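Local coordinates for glycosyl hydrolase, BNR repeat (Ralstonia eutropha, PDB 3B7F), which is a seven-bladed beta-propeller of the BNR-repeat, sialidase-like kind and is probably a glycosyl hydrolase, its substrate not established, at residues P18-V23 against D349-P353. Residues are numbered along the deposited sequence; the frame is centred on the assembly and turned at random.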
ATOM      1  N   PRO A  18       3.024  19.507  12.161  1.00 51.06           N
ATOM      2  CA  PRO A  18       3.033  19.248  10.709  1.00 49.16           C
ATOM      3  C   PRO A  18       4.422  19.410  10.093  1.00 46.39           C
ATOM      4  O   PRO A  18       5.212  20.259  10.547  1.00 43.50           O
ATOM      5  CB  PRO A  18       2.066  20.296  10.143  1.00 48.64           C
ATOM      6  CG  PRO A  18       1.321  20.843  11.333  1.00 53.47           C
ATOM      7  CD  PRO A  18       2.246  20.716  12.487  1.00 51.44           C
ATOM      8  N   GLU A  19       4.720  18.566   9.101  1.00 44.49           N
ATOM      9  CA  GLU A  19       5.993  18.644   8.384  1.00 43.36           C
ATOM     10  C   GLU A  19       5.936  19.839   7.480  1.00 39.85           C
ATOM     11  O   GLU A  19       4.877  20.397   7.235  1.00 38.89           O
ATOM     12  CB  GLU A  19       6.301  17.383   7.590  1.00 43.64           C
ATOM     13  CG  GLU A  19       6.600  16.190   8.481  1.00 47.03           C
ATOM     14  CD  GLU A  19       6.928  14.926   7.699  1.00 47.05           C
ATOM     15  OE1 GLU A  19       6.846  14.936   6.452  1.00 65.43           O
ATOM     16  OE2 GLU A  19       7.291  13.910   8.329  1.00 58.01           O
ATOM     17  N   SER A  20       7.095  20.228   6.989  1.00 39.42           N
ATOM     18  CA  SER A  20       7.231  21.435   6.218  1.00 38.92           C
ATOM     19  C   SER A  20       8.298  21.286   5.141  1.00 37.58           C
ATOM     20  O   SER A  20       9.130  20.366   5.185  1.00 35.86           O
ATOM     21  CB  SER A  20       7.601  22.543   7.191  1.00 39.87           C
ATOM     22  OG  SER A  20       7.632  23.778   6.547  1.00 45.84           O
ATOM     23  N   GLY A  21       8.255  22.184   4.167  1.00 36.20           N
ATOM     24  CA  GLY A  21       9.228  22.172   3.092  1.00 37.50           C
ATOM     25  C   GLY A  21       8.904  21.252   1.902  1.00 38.33           C
ATOM     26  O   GLY A  21       7.750  20.854   1.712  1.00 37.85           O
ATOM     27  N   PRO A  22       9.927  20.933   1.081  1.00 37.54           N
ATOM     28  CA  PRO A  22       9.729  20.136  -0.108  1.00 35.95           C
ATOM     29  C   PRO A  22       9.221  18.739   0.167  1.00 31.97           C
ATOM     30  O   PRO A  22       9.590  18.138   1.168  1.00 32.50           O
ATOM     31  CB  PRO A  22      11.151  20.018  -0.684  1.00 37.31           C
ATOM     32  CG  PRO A  22      11.836  21.223  -0.239  1.00 41.34           C
ATOM     33  CD  PRO A  22      11.350  21.324   1.205  1.00 39.40           C
ATOM     34  N   VAL A  23       8.358  18.264  -0.722  1.00 28.95           N
ATOM     35  CA  VAL A  23       7.846  16.902  -0.710  1.00 25.55           C
ATOM     36  C   VAL A  23       8.478  16.151  -1.888  1.00 27.04           C
ATOM     37  O   VAL A  23       8.777  16.733  -2.947  1.00 24.72           O
ATOM     38  CB  VAL A  23       6.295  16.884  -0.793  1.00 25.95           C
ATOM     39  CG1 VAL A  23       5.746  15.477  -0.994  1.00 23.26           C
ATOM     40  CG2 VAL A  23       5.695  17.486   0.459  1.00 21.32           C
ATOM     41  N   ASP A 349       1.065  13.290   2.158  1.00 26.59           N
ATOM     42  CA  ASP A 349       2.183  13.881   2.905  1.00 25.44           C
ATOM     43  C   ASP A 349       1.708  14.218   4.349  1.00 26.52           C
ATOM     44  O   ASP A 349       0.565  13.924   4.700  1.00 24.69           O
ATOM     45  CB  ASP A 349       2.798  15.065   2.148  1.00 24.26           C
ATOM     46  CG  ASP A 349       1.881  16.267   2.033  1.00 28.88           C
ATOM     47  OD1 ASP A 349       1.179  16.613   3.005  1.00 27.91           O
ATOM     48  OD2 ASP A 349       1.891  16.893   0.946  1.00 26.90           O
ATOM     49  N   ALA A 350       2.593  14.809   5.166  1.00 26.48           N
ATOM     50  CA  ALA A 350       2.292  15.191   6.548  1.00 25.95           C
ATOM     51  C   ALA A 350       2.355  16.707   6.727  1.00 27.25           C
ATOM     52  O   ALA A 350       2.573  17.190   7.828  1.00 27.46           O
ATOM     53  CB  ALA A 350       3.253  14.475   7.531  1.00 22.64           C
ATOM     54  N   HIS A 351       2.168  17.464   5.637  1.00 29.00           N
ATOM     55  CA  HIS A 351       2.140  18.925   5.711  1.00 26.95           C
ATOM     56  C   HIS A 351       0.800  19.374   6.246  1.00 26.14           C
ATOM     57  O   HIS A 351      -0.089  18.553   6.465  1.00 25.53           O
ATOM     58  CB  HIS A 351       2.410  19.546   4.335  1.00 28.07           C
ATOM     59  CG  HIS A 351       3.849  19.534   3.940  1.00 26.11           C
ATOM     60  ND1 HIS A 351       4.672  18.451   4.163  1.00 28.42           N
ATOM     61  CD2 HIS A 351       4.595  20.450   3.282  1.00 27.72           C
ATOM     62  CE1 HIS A 351       5.878  18.720   3.694  1.00 32.05           C
ATOM     63  NE2 HIS A 351       5.853  19.922   3.141  1.00 26.81           N
ATOM     64  N   ALA A 352       0.679  20.672   6.483  1.00 29.00           N
ATOM     65  CA  ALA A 352      -0.554  21.305   6.928  1.00 29.82           C
ATOM     66  C   ALA A 352      -0.916  22.366   5.891  1.00 28.60           C
ATOM     67  O   ALA A 352      -0.179  23.340   5.744  1.00 31.07           O
ATOM     68  CB  ALA A 352      -0.378  21.935   8.302  1.00 29.05           C
ATOM     69  N   PRO A 353      -1.992  22.153   5.098  1.00 26.86           N
ATOM     70  CA  PRO A 353      -2.889  21.016   5.022  1.00 27.60           C
ATOM     71  C   PRO A 353      -2.223  19.821   4.364  1.00 25.15           C
ATOM     72  O   PRO A 353      -1.263  19.967   3.638  1.00 27.60           O
ATOM     73  CB  PRO A 353      -4.033  21.503   4.143  1.00 28.05           C
ATOM     74  CG  PRO A 353      -3.628  22.698   3.552  1.00 26.94           C
ATOM     75  CD  PRO A 353      -2.360  23.190   4.135  1.00 27.17           C
TER
HETATM   76  O   HOH W   1       5.261  15.677   4.552  1.00 28.27           O
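His351 reaches into the bend of residues 18-23, and its imidazole is held on both faces and at the edge. NE2 donates to Gly21 O at 2.6 Å in a nearly straight bond (166° at the hydrogen), with that oxygen lying close to the ring plane. Val23 CG2 covers one face, a CH-pi contact 3.8 Å from the ring centroid; Glu19 O and Ser20 CA sit over the opposite face, off its centre. With CG anti to its own carbonyl carbon (chi1 -78°), the ring is laid between Val23 CG2 and the Glu19-Ser20 backbone, while His351 CA makes a CH...O contact with Glu19 O.

Glu19 adds a second grip. Its N donates to Ala350 O at 2.9 Å, and its extended side chain runs over the methyl of Ala350, with Glu19 CD 3.7 Å from Ala350 CB. There OE1 accepts a bond from a water, 2.6 Å away, that also takes the N-H of Ala350 and bonds His351 ND1, tying the carboxylate to both residues. Asp349 OD1 accepts from the backbone N of His351, from above the carboxylate plane, in an Asx turn; Asp349 OD2 is hydrogen-bonded to Tyr357 OH and forms a salt bridge with Arg42.

The bend leads into strand 24-29, next to 385-391 in the blade built from both chain ends; the other loop joins strands 346-348 and 356-359 of the preceding blade, so the contact bridges neighbouring propeller blades.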